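Local coordinates for uncharacterized protein PA2218 (Pseudomonas aeruginosa, PDB 2HDW) that is uncharacterized but has an alpha/beta hydrolase fold and is probably a hydrolase, related to Escherichia coli YcjY, at residues Leu260-Gly272 and Gly341-Arg353. Numbering follows the deposited sequence.
Sequences LVDYHDYYMTPRG and GASHVDLYDRLDR
Tyr348 drives its ring edge into the face of Tyr266, with Tyr348 CD2 3.5 Å from Tyr266 CD2 and the planes 75° apart, an edge-to-face pair at the buried heart of the contact. Farther along the same edge, Tyr348 CE2 lies 3.8 Å from Tyr267 CZ, completing a cluster of three tyrosines, while the Tyr348 hydroxyl comes to the edge of the Tyr263 ring and takes a weak hydrogen bond from Tyr267 OH. Tyr263 in turn directs its own edge, offset, at the face of the His344 imidazole, and its hydroxyl is hydrogen-bonded to the hydroxyl of Tyr204. The two methyls of Val345 pack in different directions: CG2, anti to its carbonyl carbon, meets the Tyr263 ring and reaches Asp262 CB at 3.8 Å, whereas CG1, anti to the backbone N (chi1 176°), packs on Tyr266 CB and under one face of the Arg271 guanidinium.

Polar and partly hydrated, the outer side is built around that arginine. Its fully extended chain presents NE and NH2 side-on to Asp349 in a salt bridge, each nitrogen meeting the syn lone pair of a different oxygen; Arg271 NH2 to Asp349 OD1 is 2.7 Å and nearly straight at 171°. The Arg350 guanidinium lies flat over the remaining face, centres 3.6 Å apart, a like-charge stack that the Asp349 carboxylate probably eases. Water links Arg271 NH2 to Asp346 OD1. At the Asp262 end, another joins Asp262 OD2 to Val345 N, while Asp262 OD1 is hydrogen-bonded to Gln258 NE2.

The contact joins the C-terminal half of helix 258-267 and the turn after it to the loop and short helix 346-349 that follow edge strand 334-339 of the alpha/beta hydrolase central sheet. Helix 112-122 borders both partners, touching Tyr266 through Ser112 and Asp349 through Leu115.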
# COMPACT_ATOMS: atom_id res chain seq x y z
N LEU A 260 -5.01 -15.71 -8.74
CA LEU A 260 -4.16 -16.25 -7.68
C LEU A 260 -2.85 -16.73 -8.30
O LEU A 260 -1.78 -16.61 -7.71
CB LEU A 260 -4.86 -17.40 -6.96
CG LEU A 260 -6.04 -16.94 -6.11
CD1 LEU A 260 -6.74 -18.13 -5.48
CD2 LEU A 260 -5.53 -15.98 -5.04
N VAL A 261 -2.95 -17.28 -9.51
CA VAL A 261 -1.77 -17.74 -10.22
C VAL A 261 -0.92 -16.51 -10.54
O VAL A 261 0.31 -16.56 -10.47
CB VAL A 261 -2.14 -18.43 -11.54
CG1 VAL A 261 -0.88 -18.81 -12.30
CG2 VAL A 261 -3.00 -19.67 -11.25
N ASP A 262 -1.59 -15.42 -10.88
CA ASP A 262 -0.90 -14.17 -11.19
C ASP A 262 -0.12 -13.69 -9.97
O ASP A 262 1.04 -13.30 -10.09
CB ASP A 262 -1.90 -13.08 -11.58
CG ASP A 262 -2.51 -13.30 -12.95
OD1 ASP A 262 -2.02 -14.18 -13.70
OD2 ASP A 262 -3.47 -12.58 -13.29
N TYR A 263 -0.76 -13.72 -8.80
CA TYR A 263 -0.11 -13.29 -7.57
C TYR A 263 1.14 -14.12 -7.31
O TYR A 263 2.19 -13.59 -6.93
CB TYR A 263 -1.05 -13.41 -6.37
CG TYR A 263 -1.98 -12.24 -6.16
CD1 TYR A 263 -1.51 -10.93 -6.23
CD2 TYR A 263 -3.32 -12.43 -5.83
CE1 TYR A 263 -2.35 -9.84 -5.97
CE2 TYR A 263 -4.17 -11.35 -5.56
CZ TYR A 263 -3.67 -10.06 -5.63
OH TYR A 263 -4.50 -9.00 -5.35
N HIS A 264 1.02 -15.43 -7.49
CA HIS A 264 2.16 -16.32 -7.29
C HIS A 264 3.29 -15.97 -8.26
O HIS A 264 4.45 -15.88 -7.86
CB HIS A 264 1.75 -17.78 -7.52
CG HIS A 264 2.92 -18.71 -7.66
ND1 HIS A 264 3.69 -18.77 -8.80
CD2 HIS A 264 3.47 -19.58 -6.79
CE1 HIS A 264 4.68 -19.63 -8.62
NE2 HIS A 264 4.57 -20.14 -7.41
N ASP A 265 2.94 -15.77 -9.53
CA ASP A 265 3.96 -15.45 -10.52
C ASP A 265 4.70 -14.16 -10.21
O ASP A 265 5.82 -13.96 -10.68
CB ASP A 265 3.32 -15.36 -11.91
CG ASP A 265 2.85 -16.71 -12.41
OD1 ASP A 265 3.26 -17.74 -11.82
OD2 ASP A 265 2.08 -16.75 -13.38
N TYR A 266 4.09 -13.29 -9.43
CA TYR A 266 4.75 -12.05 -9.06
C TYR A 266 5.53 -12.21 -7.76
O TYR A 266 6.75 -11.98 -7.70
CB TYR A 266 3.73 -10.92 -8.89
CG TYR A 266 4.37 -9.63 -8.41
CD1 TYR A 266 5.12 -8.84 -9.28
CD2 TYR A 266 4.28 -9.25 -7.08
CE1 TYR A 266 5.77 -7.69 -8.83
CE2 TYR A 266 4.94 -8.11 -6.61
CZ TYR A 266 5.68 -7.34 -7.49
OH TYR A 266 6.33 -6.22 -7.03
N TYR A 267 4.82 -12.61 -6.71
CA TYR A 267 5.39 -12.76 -5.38
C TYR A 267 6.30 -13.96 -5.14
O TYR A 267 7.13 -13.94 -4.23
CB TYR A 267 4.27 -12.79 -4.33
CG TYR A 267 3.58 -11.47 -4.10
CD1 TYR A 267 4.25 -10.40 -3.51
CD2 TYR A 267 2.23 -11.29 -4.44
CE1 TYR A 267 3.61 -9.18 -3.27
CE2 TYR A 267 1.58 -10.08 -4.21
CZ TYR A 267 2.27 -9.03 -3.62
OH TYR A 267 1.63 -7.82 -3.40
N MET A 268 6.17 -15.01 -5.94
CA MET A 268 6.99 -16.19 -5.71
C MET A 268 7.91 -16.63 -6.85
O MET A 268 8.20 -17.82 -7.00
CB MET A 268 6.09 -17.35 -5.26
CG MET A 268 5.49 -17.13 -3.86
SD MET A 268 6.73 -17.13 -2.56
CE MET A 268 6.64 -18.89 -2.06
N THR A 269 8.34 -15.67 -7.65
CA THR A 269 9.28 -15.93 -8.73
C THR A 269 10.21 -14.73 -8.69
O THR A 269 9.96 -13.76 -7.96
CB THR A 269 8.62 -15.97 -10.12
OG1 THR A 269 8.29 -14.64 -10.54
CG2 THR A 269 7.37 -16.84 -10.11
N PRO A 270 11.31 -14.78 -9.44
CA PRO A 270 12.24 -13.64 -9.44
C PRO A 270 11.58 -12.33 -9.87
O PRO A 270 12.12 -11.25 -9.62
CB PRO A 270 13.33 -14.11 -10.41
CG PRO A 270 13.40 -15.57 -10.11
CD PRO A 270 11.93 -15.96 -10.07
N ARG A 271 10.42 -12.41 -10.51
CA ARG A 271 9.72 -11.21 -10.97
C ARG A 271 9.50 -10.18 -9.85
O ARG A 271 9.83 -9.00 -10.00
CB ARG A 271 8.38 -11.57 -11.61
CG ARG A 271 7.59 -10.37 -12.12
CD ARG A 271 6.24 -10.77 -12.69
NE ARG A 271 5.44 -9.60 -13.03
CZ ARG A 271 4.23 -9.66 -13.58
NH1 ARG A 271 3.67 -10.83 -13.87
NH2 ARG A 271 3.57 -8.54 -13.85
N GLY A 272 8.94 -10.62 -8.73
CA GLY A 272 8.69 -9.68 -7.64
C GLY A 272 8.93 -10.23 -6.25
O GLY A 272 8.53 -9.62 -5.26
N GLY A 341 -7.62 -3.97 -21.15
CA GLY A 341 -6.97 -5.27 -21.12
C GLY A 341 -5.98 -5.58 -20.02
O GLY A 341 -5.30 -6.60 -20.10
N ALA A 342 -5.88 -4.73 -19.00
CA ALA A 342 -4.93 -4.97 -17.93
C ALA A 342 -5.49 -5.81 -16.78
O ALA A 342 -6.66 -5.70 -16.41
CB ALA A 342 -4.41 -3.63 -17.39
N SER A 343 -4.64 -6.66 -16.22
CA SER A 343 -5.03 -7.51 -15.10
C SER A 343 -4.68 -6.75 -13.83
O SER A 343 -4.28 -5.59 -13.89
CB SER A 343 -4.25 -8.82 -15.12
OG SER A 343 -2.89 -8.58 -14.80
N HIS A 344 -4.80 -7.42 -12.69
CA HIS A 344 -4.48 -6.80 -11.41
C HIS A 344 -2.96 -6.63 -11.28
O HIS A 344 -2.46 -5.51 -11.10
CB HIS A 344 -5.01 -7.64 -10.25
CG HIS A 344 -4.74 -7.05 -8.90
ND1 HIS A 344 -3.52 -7.15 -8.28
CD2 HIS A 344 -5.52 -6.30 -8.09
CE1 HIS A 344 -3.55 -6.49 -7.14
NE2 HIS A 344 -4.75 -5.96 -7.00
N VAL A 345 -2.23 -7.74 -11.36
CA VAL A 345 -0.78 -7.69 -11.23
C VAL A 345 -0.11 -6.87 -12.33
O VAL A 345 1.03 -6.44 -12.17
CB VAL A 345 -0.17 -9.11 -11.18
CG1 VAL A 345 1.33 -9.04 -11.13
CG2 VAL A 345 -0.68 -9.84 -9.93
N ASP A 346 -0.80 -6.62 -13.43
CA ASP A 346 -0.22 -5.81 -14.50
C ASP A 346 0.18 -4.43 -13.99
O ASP A 346 1.19 -3.87 -14.42
CB ASP A 346 -1.20 -5.61 -15.66
CG ASP A 346 -1.17 -6.75 -16.66
OD1 ASP A 346 -0.18 -7.50 -16.70
OD2 ASP A 346 -2.16 -6.87 -17.41
N LEU A 347 -0.63 -3.87 -13.09
CA LEU A 347 -0.35 -2.54 -12.57
C LEU A 347 0.64 -2.54 -11.41
O LEU A 347 0.81 -1.53 -10.72
CB LEU A 347 -1.65 -1.83 -12.16
CG LEU A 347 -2.36 -1.02 -13.26
CD1 LEU A 347 -2.62 -1.89 -14.48
CD2 LEU A 347 -3.67 -0.45 -12.73
N TYR A 348 1.30 -3.67 -11.20
CA TYR A 348 2.30 -3.80 -10.15
C TYR A 348 3.66 -3.37 -10.71
O TYR A 348 4.38 -2.56 -10.11
CB TYR A 348 2.42 -5.26 -9.69
CG TYR A 348 1.52 -5.68 -8.54
CD1 TYR A 348 0.37 -4.97 -8.22
CD2 TYR A 348 1.81 -6.83 -7.79
CE1 TYR A 348 -0.48 -5.38 -7.18
CE2 TYR A 348 0.97 -7.25 -6.76
CZ TYR A 348 -0.17 -6.52 -6.46
OH TYR A 348 -1.01 -6.94 -5.45
N ASP A 349 4.01 -3.92 -11.88
CA ASP A 349 5.31 -3.64 -12.47
C ASP A 349 5.37 -3.47 -13.99
O ASP A 349 6.46 -3.28 -14.53
CB ASP A 349 6.29 -4.75 -12.07
CG ASP A 349 5.85 -6.11 -12.58
OD1 ASP A 349 4.69 -6.24 -13.03
OD2 ASP A 349 6.67 -7.07 -12.55
N ARG A 350 4.24 -3.55 -14.69
CA ARG A 350 4.27 -3.41 -16.14
C ARG A 350 4.27 -1.94 -16.56
O ARG A 350 3.25 -1.25 -16.47
CB ARG A 350 3.08 -4.12 -16.79
CG ARG A 350 3.02 -5.63 -16.56
CD ARG A 350 4.28 -6.34 -17.04
NE ARG A 350 4.08 -7.79 -17.15
CZ ARG A 350 5.04 -8.69 -17.01
NH1 ARG A 350 6.28 -8.31 -16.75
NH2 ARG A 350 4.75 -9.98 -17.12
N LEU A 351 5.42 -1.47 -17.04
CA LEU A 351 5.58 -0.09 -17.46
C LEU A 351 4.65 0.32 -18.60
O LEU A 351 4.27 1.49 -18.70
CB LEU A 351 7.04 0.17 -17.87
CG LEU A 351 7.94 0.78 -16.79
CD1 LEU A 351 7.50 2.21 -16.54
CD2 LEU A 351 7.88 -0.04 -15.50
N ASP A 352 4.29 -0.63 -19.44
CA ASP A 352 3.40 -0.37 -20.56
C ASP A 352 1.94 -0.47 -20.15
O ASP A 352 1.04 -0.26 -20.96
CB ASP A 352 3.70 -1.36 -21.69
CG ASP A 352 3.72 -2.80 -21.22
OD1 ASP A 352 4.47 -3.10 -20.25
OD2 ASP A 352 2.99 -3.63 -21.80
N ARG A 353 1.69 -0.80 -18.88
CA ARG A 353 0.33 -0.93 -18.38
C ARG A 353 0.06 0.13 -17.30
O ARG A 353 -1.07 0.60 -17.15
CB ARG A 353 0.10 -2.33 -17.80
CG ARG A 353 0.32 -3.46 -18.81
CD ARG A 353 -0.64 -3.35 -19.98
NE ARG A 353 -0.35 -4.31 -21.05
CZ ARG A 353 -0.58 -5.61 -20.98
NH1 ARG A 353 -1.11 -6.14 -19.88
NH2 ARG A 353 -0.29 -6.39 -22.01
O HOH W 1 -3.72 -10.24 -11.94
O HOH W 2 8.81 -6.51 -11.01
O HOH W 3 1.23 -9.36 -15.45